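Local structure of protein DOA1 (Saccharomyces cerevisiae, 3ODT) at residues 198-203 with 208-213; 166-169 with 174-177; 231-234 with 238-241. The protein binds ubiquitin through its WD40 beta-propeller domain and, as a nuclear protein, probably helps regulate the turnover of F-box proteins. One frame throughout, in Å; residues are numbered along the deposited sequence.

Interaction 1: 198-203 with 208-213; sequences FISCSN and KLVDMH
F198 and V210 face each other as a hydrogen-bonded pair in an antiparallel beta hairpin, the two middle strands, 197-202 and 206-211, of one propeller blade. V210 N donates to F198 O at 2.8 Å, and F198 N returns the bond to V210 O at 3.1 Å. Two residues on, S200 and K208 repeat the exchange, each N-H reaching the other's O. Between these pairs I199 and L209 are the non-hydrogen-bonded pair, where the CA of I199 comes close to K208 O in a CA-H...O contact.

The F198 ring carries the side-chain contact. Its chi1 of 71° puts CG between the backbone N and the carbonyl carbon, which lays the ring alongside V210, both side chains pointing the same way. V210 CB rides over one ring face in a CH-pi contact, 3.8 Å from the ring centroid and offset toward the rim; CG1 and CG2 meet the CZ side of the ring. In the conformer given, SE of selenomethionine M212 lies at the ring edge, 3.6 Å from F198 CD2, a Met-aromatic contact that the second conformer may not keep. On the face of I199 and L209, I199 CG2 meets L209 CD1 at 3.7 Å. S200 OG is buried here without a polar partner, whereas K208 NZ runs off to the carbonyl of I182.

Strand 187-194 flanks this hairpin beside 197-202, and strand 217-222 lies beyond 206-211. F179 of the preceding blade meets the F198 ring edge-to-face, while I199 packs on I231 and L233 of the following one.

Interaction 2: 166-169 with 174-177; sequences TIKL and KVIK
L169 is gripped by two successive residues of the opposite strand, I176 and K177, and that is the tight part of this contact. L169 N gives its hydrogen to K177 O at 2.8 Å, while L169 O accepts twice: from I176 N at 2.8 Å and from K177 N at 3.2 Å, the latter tilted 26° from the carbonyl plane. Beside these bonds L169 CG rests on I176 CG1 at 3.8 Å, and L169 CD2 meets the CD1 of the same isoleucine. The isoleucine's CG1 is placed between its own N and carbonyl carbon (chi1 60°), which also brings it close to L169 O. L169 packs on L159 and F179 as well. Cutting L169 back to an alanine would probably open a gap beside I176 CG1 and CD1 and strip the packing on L159 and F179.

The other side is looser. Only the aliphatic part of K168 lies against V175, CD to CG2 at 3.9 Å, and its NZ goes on to T178 OG1. V175 is partly exposed, and I176 is exposed despite its hold on L169. Two residues set against one make this a classic beta bulge, here in the hairpin that forms the outer half of a WD40 blade.

Interaction 3: 231-234 with 238-241; sequences IKLL and DIVS
Strands 228-233 and 239-243 run antiparallel, paired from I231-S241 to L233-I239, their short axes 156° apart, with K232 and V240 exchanging a pair of backbone hydrogen bonds and L234 N, just past the strand, reaching D238 O at 2.9 Å. V240 N to K232 O is the straightest of the three, 169° at the hydrogen.

Beside K232, on the same face, V240 CG1 touches the lysine's CB at 3.6 Å and lies 3.4 Å from its carbonyl O; the methyl gets there because chi1 of 62° tucks it between the valine's own N and carbonyl carbon. The lysine chain then bends away, and its NZ forms a salt bridge with D273 and a hydrogen bond with V272 O. On the reverse face L233 and I239 lie side by side, CD2 to CG1 at 4.0 Å, and I231 CG2 meets S241 CB at 3.7 Å. Near the turn L234 CD1 crosses D238 CB at 3.8 Å, while the aspartate's OD2 forms a salt bridge with K259.

S241 OG bonds H224 NE2 and W251 NE1, the serine, histidine and tryptophan of the Asp-His-Ser/Thr-Trp hydrogen-bond network known from WD40 blades, so this inner hairpin is tied directly into that structural signature.

In the fold
The three contacts come in series along the chain, 166-169 with 174-177 first, then 198-203 with 208-213, then 231-234 with 238-241, and each joins the two strands of a hairpin in a different four-stranded antiparallel sheet. These sheets are successive blades of the propeller. Interaction 1 sits between the others, its centre about 13 Å from that of interaction 2 and about 12 Å from that of interaction 3. I167 CD1 packs on F198 and S200 from one side, and I231 and I239 pack on I199 from the other. Interactions 2 and 3 do not touch, their nearest atoms about 9 Å apart. Mainly aliphatic side-chain atoms, packed on neighbouring side chains and backbone, thus hold three successive blades side by side.

Interaction 1: 198-203 with 208-213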
ATOM      1  N   PHE A 198       1.548 -12.166 -10.116  1.00  8.64           N
ATOM      2  CA  PHE A 198       1.476 -10.875  -9.461  1.00  7.74           C
ATOM      3  C   PHE A 198       0.944  -9.819 -10.406  1.00  6.97           C
ATOM      4  O   PHE A 198       0.925 -10.014 -11.619  1.00  7.97           O
ATOM      5  CB  PHE A 198       2.851 -10.487  -8.855  1.00  9.55           C
ATOM      6  CG  PHE A 198       3.918 -10.136  -9.866  1.00  9.44           C
ATOM      7  CD1 PHE A 198       3.992  -8.854 -10.416  1.00  8.84           C
ATOM      8  CD2 PHE A 198       4.873 -11.070 -10.239  1.00 11.25           C
ATOM      9  CE1 PHE A 198       5.001  -8.527 -11.341  1.00 10.82           C
ATOM     10  CE2 PHE A 198       5.873 -10.749 -11.185  1.00 12.44           C
ATOM     11  CZ  PHE A 198       5.951  -9.485 -11.718  1.00 11.54           C
ATOM     12  N   ILE A 199       0.471  -8.701  -9.833  1.00  8.21           N
ATOM     13  CA  ILE A 199       0.195  -7.508 -10.610  1.00  5.69           C
ATOM     14  C   ILE A 199       1.163  -6.425 -10.194  1.00  6.10           C
ATOM     15  O   ILE A 199       1.544  -6.330  -9.027  1.00  6.39           O
ATOM     16  CB  ILE A 199      -1.259  -7.038 -10.518  1.00 12.61           C
ATOM     17  CG1 ILE A 199      -1.648  -6.786  -9.077  1.00 20.81           C
ATOM     18  CG2 ILE A 199      -2.176  -8.126 -11.071  1.00 14.33           C
ATOM     19  CD1 ILE A 199      -2.964  -5.985  -8.961  1.00 23.96           C
ATOM     20  N   SER A 200       1.584  -5.604 -11.146  1.00  7.33           N
ATOM     21  CA  SER A 200       2.456  -4.481 -10.857  1.00  8.69           C
ATOM     22  C   SER A 200       1.861  -3.244 -11.520  1.00  8.54           C
ATOM     23  O   SER A 200       1.085  -3.345 -12.474  1.00  7.89           O
ATOM     24  CB  SER A 200       3.851  -4.717 -11.424  1.00  9.51           C
ATOM     25  OG  SER A 200       3.772  -5.024 -12.798  1.00  9.31           O
ATOM     26  N   CYS A 201       2.231  -2.081 -11.012  1.00  5.89           N
ATOM     27  CA  CYS A 201       1.870  -0.821 -11.636  1.00  6.93           C
ATOM     28  C   CYS A 201       3.053   0.121 -11.629  1.00  5.96           C
ATOM     29  O   CYS A 201       4.033  -0.080 -10.876  1.00  6.94           O
ATOM     30  CB  CYS A 201       0.660  -0.176 -10.932  1.00  7.64           C
ATOM     31  SG  CYS A 201       0.986   0.435  -9.272  1.00  7.41           S
ATOM     32  N   SER A 202       2.956   1.160 -12.455  1.00  5.73           N
ATOM     33  CA  SER A 202       4.122   1.926 -12.798  1.00  6.94           C
ATOM     34  C   SER A 202       3.840   3.390 -13.139  1.00  7.03           C
ATOM     35  O   SER A 202       2.699   3.790 -13.411  1.00  8.26           O
ATOM     36  CB  SER A 202       4.778   1.193 -13.982  1.00  9.02           C
ATOM     37  OG  SER A 202       5.780   1.923 -14.668  1.00  8.99           O
ATOM     38  N   ASN A 203       4.899   4.194 -13.140  1.00  8.67           N
ATOM     39  CA  ASN A 203       4.807   5.552 -13.652  1.00  7.59           C
ATOM     40  C   ASN A 203       4.437   5.591 -15.140  1.00  7.71           C
ATOM     41  O   ASN A 203       4.059   6.631 -15.633  1.00  9.67           O
ATOM     42  CB  ASN A 203       6.142   6.275 -13.492  1.00  8.80           C
ATOM     43  CG  ASN A 203       6.404   6.753 -12.063  1.00  8.75           C
ATOM     44  OD1 ASN A 203       5.664   6.431 -11.117  1.00 10.83           O
ATOM     45  ND2 ASN A 203       7.471   7.530 -11.907  1.00  9.62           N
ATOM     46  N   LYS A 208      -0.174  -4.322 -14.872  1.00  6.89           N
ATOM     47  CA  LYS A 208       0.015  -5.568 -15.604  1.00  8.42           C
ATOM     48  C   LYS A 208      -0.060  -6.798 -14.683  1.00  7.20           C
ATOM     49  O   LYS A 208       0.463  -6.788 -13.556  1.00  8.46           O
ATOM     50  CB  LYS A 208       1.357  -5.548 -16.343  1.00  8.73           C
ATOM     51  CG  LYS A 208       1.455  -4.436 -17.339  1.00  9.12           C
ATOM     52  CD  LYS A 208       2.657  -4.551 -18.274  1.00 10.99           C
ATOM     53  CE  LYS A 208       2.812  -3.300 -19.091  1.00 13.50           C
ATOM     54  NZ  LYS A 208       3.809  -3.442 -20.181  1.00 14.09           N
ATOM     55  N   LEU A 209      -0.697  -7.854 -15.190  1.00  6.94           N
ATOM     56  CA  LEU A 209      -0.736  -9.164 -14.556  1.00  7.76           C
ATOM     57  C   LEU A 209       0.375  -9.997 -15.181  1.00  7.36           C
ATOM     58  O   LEU A 209       0.480 -10.080 -16.407  1.00  9.04           O
ATOM     59  CB  LEU A 209      -2.100  -9.803 -14.825  1.00  9.50           C
ATOM     60  CG  LEU A 209      -2.239 -11.242 -14.356  1.00  8.82           C
ATOM     61  CD1 LEU A 209      -2.169 -11.348 -12.837  1.00 11.03           C
ATOM     62  CD2 LEU A 209      -3.541 -11.787 -14.858  1.00 11.59           C
ATOM     63  N   VAL A 210       1.225 -10.573 -14.345  1.00  8.01           N
ATOM     64  CA  VAL A 210       2.440 -11.235 -14.777  1.00  8.45           C
ATOM     65  C   VAL A 210       2.530 -12.661 -14.212  1.00  8.04           C
ATOM     66  O   VAL A 210       2.237 -12.916 -13.039  1.00  9.00           O
ATOM     67  CB  VAL A 210       3.680 -10.417 -14.290  1.00  7.59           C
ATOM     68  CG1 VAL A 210       4.980 -11.035 -14.799  1.00 11.03           C
ATOM     69  CG2 VAL A 210       3.572  -8.953 -14.763  1.00  8.70           C
ATOM     70  N   ASP A 211       2.958 -13.576 -15.067  1.00  9.56           N
ATOM     71  CA  ASP A 211       3.253 -14.953 -14.685  1.00  9.79           C
ATOM     72  C   ASP A 211       4.623 -14.986 -13.988  1.00  8.80           C
ATOM     73  O   ASP A 211       5.634 -14.602 -14.545  1.00 10.44           O
ATOM     74  CB  ASP A 211       3.229 -15.835 -15.939  1.00 11.85           C
ATOM     75  CG  ASP A 211       3.414 -17.300 -15.643  1.00 14.41           C
ATOM     76  OD1 ASP A 211       4.359 -17.676 -14.927  1.00 13.55           O
ATOM     77  OD2 ASP A 211       2.619 -18.098 -16.160  1.00 21.34           O
HETATM   78  N   MSE A 212       4.647 -15.392 -12.738  0.69  9.57           N
HETATM   79  CA  MSE A 212       5.887 -15.330 -12.008  0.69 13.90           C
HETATM   80  C   MSE A 212       6.943 -16.294 -12.503  0.69 13.87           C
HETATM   81  O   MSE A 212       8.138 -16.041 -12.348  0.69 15.79           O
HETATM   82  CB  MSE A 212       5.655 -15.648 -10.562  0.69 22.80           C
HETATM   83  CG  MSE A 212       6.897 -15.368  -9.828  0.69 28.46           C
HETATM   84 SE   MSE A 212       6.601 -13.953  -8.837  0.69  9.31          SE
HETATM   85  CE  MSE A 212       6.106 -14.947  -7.529  0.69 10.69           C
ATOM     86  N   HIS A 213       6.512 -17.407 -13.068  1.00 11.83           N
ATOM     87  CA  HIS A 213       7.466 -18.397 -13.551  1.00 14.18           C
ATOM     88  C   HIS A 213       8.050 -18.023 -14.919  1.00 13.22           C
ATOM     89  O   HIS A 213       9.249 -18.131 -15.135  1.00 14.53           O
ATOM     90  CB  HIS A 213       6.811 -19.777 -13.614  1.00 18.35           C
ATOM     91  CG  HIS A 213       7.671 -20.814 -14.251  1.00 25.14           C
ATOM     92  ND1 HIS A 213       8.811 -21.308 -13.650  1.00 35.81           N
ATOM     93  CD2 HIS A 213       7.572 -21.442 -15.444  1.00 31.33           C
ATOM     94  CE1 HIS A 213       9.370 -22.201 -14.445  1.00 28.20           C
ATOM     95  NE2 HIS A 213       8.640 -22.298 -15.541  1.00 31.42           N
TER

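Interaction 2: 166-169 with 174-177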
ATOM      1  N   THR A 166      12.653  -2.472 -12.755  1.00  7.48           N
ATOM      2  CA  THR A 166      12.552  -3.922 -12.630  1.00  8.06           C
ATOM      3  C   THR A 166      11.750  -4.318 -11.400  1.00  9.56           C
ATOM      4  O   THR A 166      11.599  -3.535 -10.440  1.00  8.47           O
ATOM      5  CB  THR A 166      13.922  -4.628 -12.537  1.00  8.89           C
ATOM      6  OG1 THR A 166      14.482  -4.408 -11.229  1.00 11.47           O
ATOM      7  CG2 THR A 166      14.898  -4.182 -13.655  1.00 15.27           C
ATOM      8  N   ILE A 167      11.254  -5.549 -11.459  1.00  7.96           N
ATOM      9  CA  ILE A 167      10.636  -6.273 -10.345  1.00  7.76           C
ATOM     10  C   ILE A 167      11.583  -7.435 -10.064  1.00  6.56           C
ATOM     11  O   ILE A 167      12.046  -8.063 -11.011  1.00  8.42           O
ATOM     12  CB  ILE A 167       9.231  -6.780 -10.723  1.00  7.36           C
ATOM     13  CG1 ILE A 167       8.326  -5.562 -10.962  1.00 10.55           C
ATOM     14  CG2 ILE A 167       8.647  -7.636  -9.627  1.00  8.74           C
ATOM     15  CD1 ILE A 167       7.451  -5.691 -12.131  1.00 14.65           C
ATOM     16  N   LYS A 168      11.892  -7.707  -8.796  1.00  7.56           N
ATOM     17  CA  LYS A 168      12.749  -8.831  -8.459  1.00  7.92           C
ATOM     18  C   LYS A 168      12.033  -9.770  -7.521  1.00  6.48           C
ATOM     19  O   LYS A 168      11.391  -9.310  -6.557  1.00  7.11           O
ATOM     20  CB  LYS A 168      14.068  -8.365  -7.839  1.00  8.25           C
ATOM     21  CG  LYS A 168      15.018  -7.738  -8.859  1.00  9.36           C
ATOM     22  CD  LYS A 168      16.241  -7.071  -8.234  1.00 10.30           C
ATOM     23  CE  LYS A 168      17.083  -6.346  -9.308  1.00  9.79           C
ATOM     24  NZ  LYS A 168      17.742  -7.286 -10.235  1.00 11.27           N
ATOM     25  N   LEU A 169      12.161 -11.066  -7.787  1.00  7.69           N
ATOM     26  CA  LEU A 169      11.732 -12.128  -6.902  1.00  8.78           C
ATOM     27  C   LEU A 169      12.950 -12.664  -6.155  1.00  7.00           C
ATOM     28  O   LEU A 169      14.008 -12.891  -6.753  1.00  8.32           O
ATOM     29  CB  LEU A 169      11.098 -13.236  -7.726  1.00 10.45           C
ATOM     30  CG  LEU A 169      10.745 -14.533  -7.004  1.00  9.58           C
ATOM     31  CD1 LEU A 169       9.636 -14.314  -5.988  1.00 11.22           C
ATOM     32  CD2 LEU A 169      10.328 -15.615  -8.004  1.00 11.35           C
ATOM     33  N   LYS A 174      18.537 -13.459  -1.471  1.00 10.43           N
ATOM     34  CA  LYS A 174      19.099 -13.520  -2.811  1.00 10.55           C
ATOM     35  C   LYS A 174      18.041 -13.359  -3.892  1.00  8.48           C
ATOM     36  O   LYS A 174      16.970 -13.896  -3.825  1.00  9.01           O
ATOM     37  CB  LYS A 174      19.836 -14.839  -3.007  1.00 12.63           C
ATOM     38  CG  LYS A 174      20.924 -15.009  -1.944  1.00 26.48           C
ATOM     39  CD  LYS A 174      21.816 -16.207  -2.135  1.00 36.18           C
ATOM     40  CE  LYS A 174      22.926 -16.233  -1.055  1.00 35.26           C
ATOM     41  NZ  LYS A 174      22.396 -15.971   0.318  1.00 47.63           N
ATOM     42  N   VAL A 175      18.377 -12.603  -4.927  1.00  9.47           N
ATOM     43  CA  VAL A 175      17.476 -12.472  -6.057  1.00 10.64           C
ATOM     44  C   VAL A 175      17.547 -13.785  -6.819  1.00 13.07           C
ATOM     45  O   VAL A 175      18.647 -14.275  -7.128  1.00 10.31           O
ATOM     46  CB  VAL A 175      17.915 -11.356  -7.003  1.00  9.77           C
ATOM     47  CG1 VAL A 175      17.002 -11.298  -8.223  1.00  9.79           C
ATOM     48  CG2 VAL A 175      17.985 -10.017  -6.268  1.00 13.12           C
ATOM     49  N   ILE A 176      16.386 -14.345  -7.143  1.00  8.66           N
ATOM     50  CA  ILE A 176      16.340 -15.571  -7.953  1.00  9.22           C
ATOM     51  C   ILE A 176      15.752 -15.332  -9.335  1.00 10.28           C
ATOM     52  O   ILE A 176      15.972 -16.117 -10.248  1.00 10.34           O
ATOM     53  CB  ILE A 176      15.590 -16.730  -7.231  1.00 10.59           C
ATOM     54  CG1 ILE A 176      14.135 -16.348  -6.903  1.00 10.78           C
ATOM     55  CG2 ILE A 176      16.352 -17.125  -5.970  1.00 10.75           C
ATOM     56  CD1 ILE A 176      13.285 -17.530  -6.458  1.00 10.84           C
ATOM     57  N   LYS A 177      15.057 -14.220  -9.497  1.00 10.08           N
ATOM     58  CA  LYS A 177      14.574 -13.821 -10.816  1.00  8.77           C
ATOM     59  C   LYS A 177      14.339 -12.317 -10.920  1.00  8.17           C
ATOM     60  O   LYS A 177      13.831 -11.702  -9.972  1.00 10.82           O
ATOM     61  CB  LYS A 177      13.274 -14.559 -11.127  1.00 10.37           C
ATOM     62  CG  LYS A 177      12.804 -14.388 -12.581  1.00 10.79           C
ATOM     63  CD  LYS A 177      11.631 -15.325 -12.880  1.00 14.73           C
ATOM     64  CE  LYS A 177      11.208 -15.253 -14.329  1.00 16.57           C
ATOM     65  NZ  LYS A 177      12.184 -15.831 -15.303  1.00 22.45           N
TER

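Interaction 3: 231-234 with 238-241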
ATOM      1  N   ILE A 231      -1.923  -0.300  -6.031  1.00  6.87           N
ATOM      2  CA  ILE A 231      -2.894  -1.294  -6.438  1.00  8.44           C
ATOM      3  C   ILE A 231      -3.139  -2.247  -5.273  1.00  6.19           C
ATOM      4  O   ILE A 231      -2.244  -2.526  -4.479  1.00  7.73           O
ATOM      5  CB  ILE A 231      -2.424  -2.126  -7.643  1.00  6.88           C
ATOM      6  CG1 ILE A 231      -0.991  -2.607  -7.449  1.00  9.36           C
ATOM      7  CG2 ILE A 231      -2.539  -1.321  -8.912  1.00  8.02           C
ATOM      8  CD1 ILE A 231      -0.446  -3.479  -8.544  1.00  8.75           C
ATOM      9  N   LYS A 232      -4.368  -2.741  -5.194  1.00  6.79           N
ATOM     10  CA  LYS A 232      -4.794  -3.729  -4.213  1.00  6.15           C
ATOM     11  C   LYS A 232      -5.799  -4.661  -4.859  1.00  7.15           C
ATOM     12  O   LYS A 232      -6.455  -4.302  -5.819  1.00  8.77           O
ATOM     13  CB  LYS A 232      -5.441  -3.093  -2.979  1.00 10.27           C
ATOM     14  CG  LYS A 232      -4.512  -2.235  -2.136  1.00 11.66           C
ATOM     15  CD  LYS A 232      -3.500  -3.066  -1.365  1.00  9.09           C
ATOM     16  CE  LYS A 232      -2.334  -2.193  -0.929  1.00 10.92           C
ATOM     17  NZ  LYS A 232      -2.705  -1.175   0.122  1.00 12.68           N
ATOM     18  N   LEU A 233      -5.900  -5.861  -4.325  1.00  7.34           N
ATOM     19  CA  LEU A 233      -6.946  -6.803  -4.707  1.00  6.28           C
ATOM     20  C   LEU A 233      -8.104  -6.759  -3.720  1.00  8.45           C
ATOM     21  O   LEU A 233      -7.922  -6.862  -2.512  1.00 11.77           O
ATOM     22  CB  LEU A 233      -6.395  -8.239  -4.787  1.00  9.45           C
ATOM     23  CG  LEU A 233      -5.228  -8.413  -5.755  1.00 12.10           C
ATOM     24  CD1 LEU A 233      -4.592  -9.798  -5.646  1.00 21.53           C
ATOM     25  CD2 LEU A 233      -5.704  -8.119  -7.189  1.00 13.83           C
ATOM     26  N   LEU A 234      -9.307  -6.597  -4.258  1.00  6.97           N
ATOM     27  CA  LEU A 234     -10.535  -6.695  -3.499  1.00  8.73           C
ATOM     28  C   LEU A 234     -10.846  -8.137  -3.134  1.00 10.00           C
ATOM     29  O   LEU A 234     -10.325  -9.082  -3.725  1.00 11.25           O
ATOM     30  CB  LEU A 234     -11.670  -6.106  -4.343  1.00 10.19           C
ATOM     31  CG  LEU A 234     -11.596  -4.589  -4.469  1.00 14.02           C
ATOM     32  CD1 LEU A 234     -12.431  -4.107  -5.641  1.00 13.17           C
ATOM     33  CD2 LEU A 234     -12.043  -3.922  -3.171  1.00 24.79           C
ATOM     34  N   ASP A 238     -11.136  -8.452  -7.881  1.00 10.53           N
ATOM     35  CA  ASP A 238     -11.002  -7.293  -8.766  1.00  9.11           C
ATOM     36  C   ASP A 238      -9.823  -6.446  -8.297  1.00  8.75           C
ATOM     37  O   ASP A 238      -9.406  -6.517  -7.118  1.00  8.53           O
ATOM     38  CB  ASP A 238     -12.233  -6.392  -8.724  1.00 10.98           C
ATOM     39  CG  ASP A 238     -13.442  -6.962  -9.445  1.00 18.92           C
ATOM     40  OD1 ASP A 238     -13.327  -7.987 -10.149  1.00 19.77           O
ATOM     41  OD2 ASP A 238     -14.526  -6.331  -9.305  1.00 15.10           O
ATOM     42  N   ILE A 239      -9.294  -5.630  -9.192  1.00  8.37           N
ATOM     43  CA  ILE A 239      -8.168  -4.778  -8.871  1.00  7.13           C
ATOM     44  C   ILE A 239      -8.692  -3.374  -8.560  1.00  7.59           C
ATOM     45  O   ILE A 239      -9.545  -2.854  -9.279  1.00  7.00           O
ATOM     46  CB  ILE A 239      -7.185  -4.679 -10.057  1.00  8.33           C
ATOM     47  CG1 ILE A 239      -6.692  -6.062 -10.484  1.00 10.02           C
ATOM     48  CG2 ILE A 239      -6.039  -3.729  -9.709  1.00  8.96           C
ATOM     49  CD1 ILE A 239      -5.972  -6.044 -11.832  1.00 10.91           C
ATOM     50  N   VAL A 240      -8.195  -2.781  -7.483  1.00  7.40           N
ATOM     51  CA  VAL A 240      -8.390  -1.357  -7.260  1.00  6.76           C
ATOM     52  C   VAL A 240      -7.042  -0.649  -7.401  1.00  5.92           C
ATOM     53  O   VAL A 240      -6.026  -1.108  -6.874  1.00  6.17           O
ATOM     54  CB  VAL A 240      -9.012  -1.047  -5.890  1.00  7.86           C
ATOM     55  CG1 VAL A 240      -8.138  -1.487  -4.753  1.00 18.23           C
ATOM     56  CG2 VAL A 240      -9.279   0.430  -5.786  1.00  8.92           C
ATOM     57  N   SER A 241      -7.029   0.419  -8.165  1.00  5.38           N
ATOM     58  CA  SER A 241      -5.821   1.192  -8.390  1.00  6.47           C
ATOM     59  C   SER A 241      -6.092   2.673  -8.177  1.00  7.56           C
ATOM     60  O   SER A 241      -7.252   3.111  -8.216  1.00  7.62           O
ATOM     61  CB  SER A 241      -5.320   0.987  -9.816  1.00  7.56           C
ATOM     62  OG  SER A 241      -6.234   1.500 -10.797  1.00  7.86           O
TER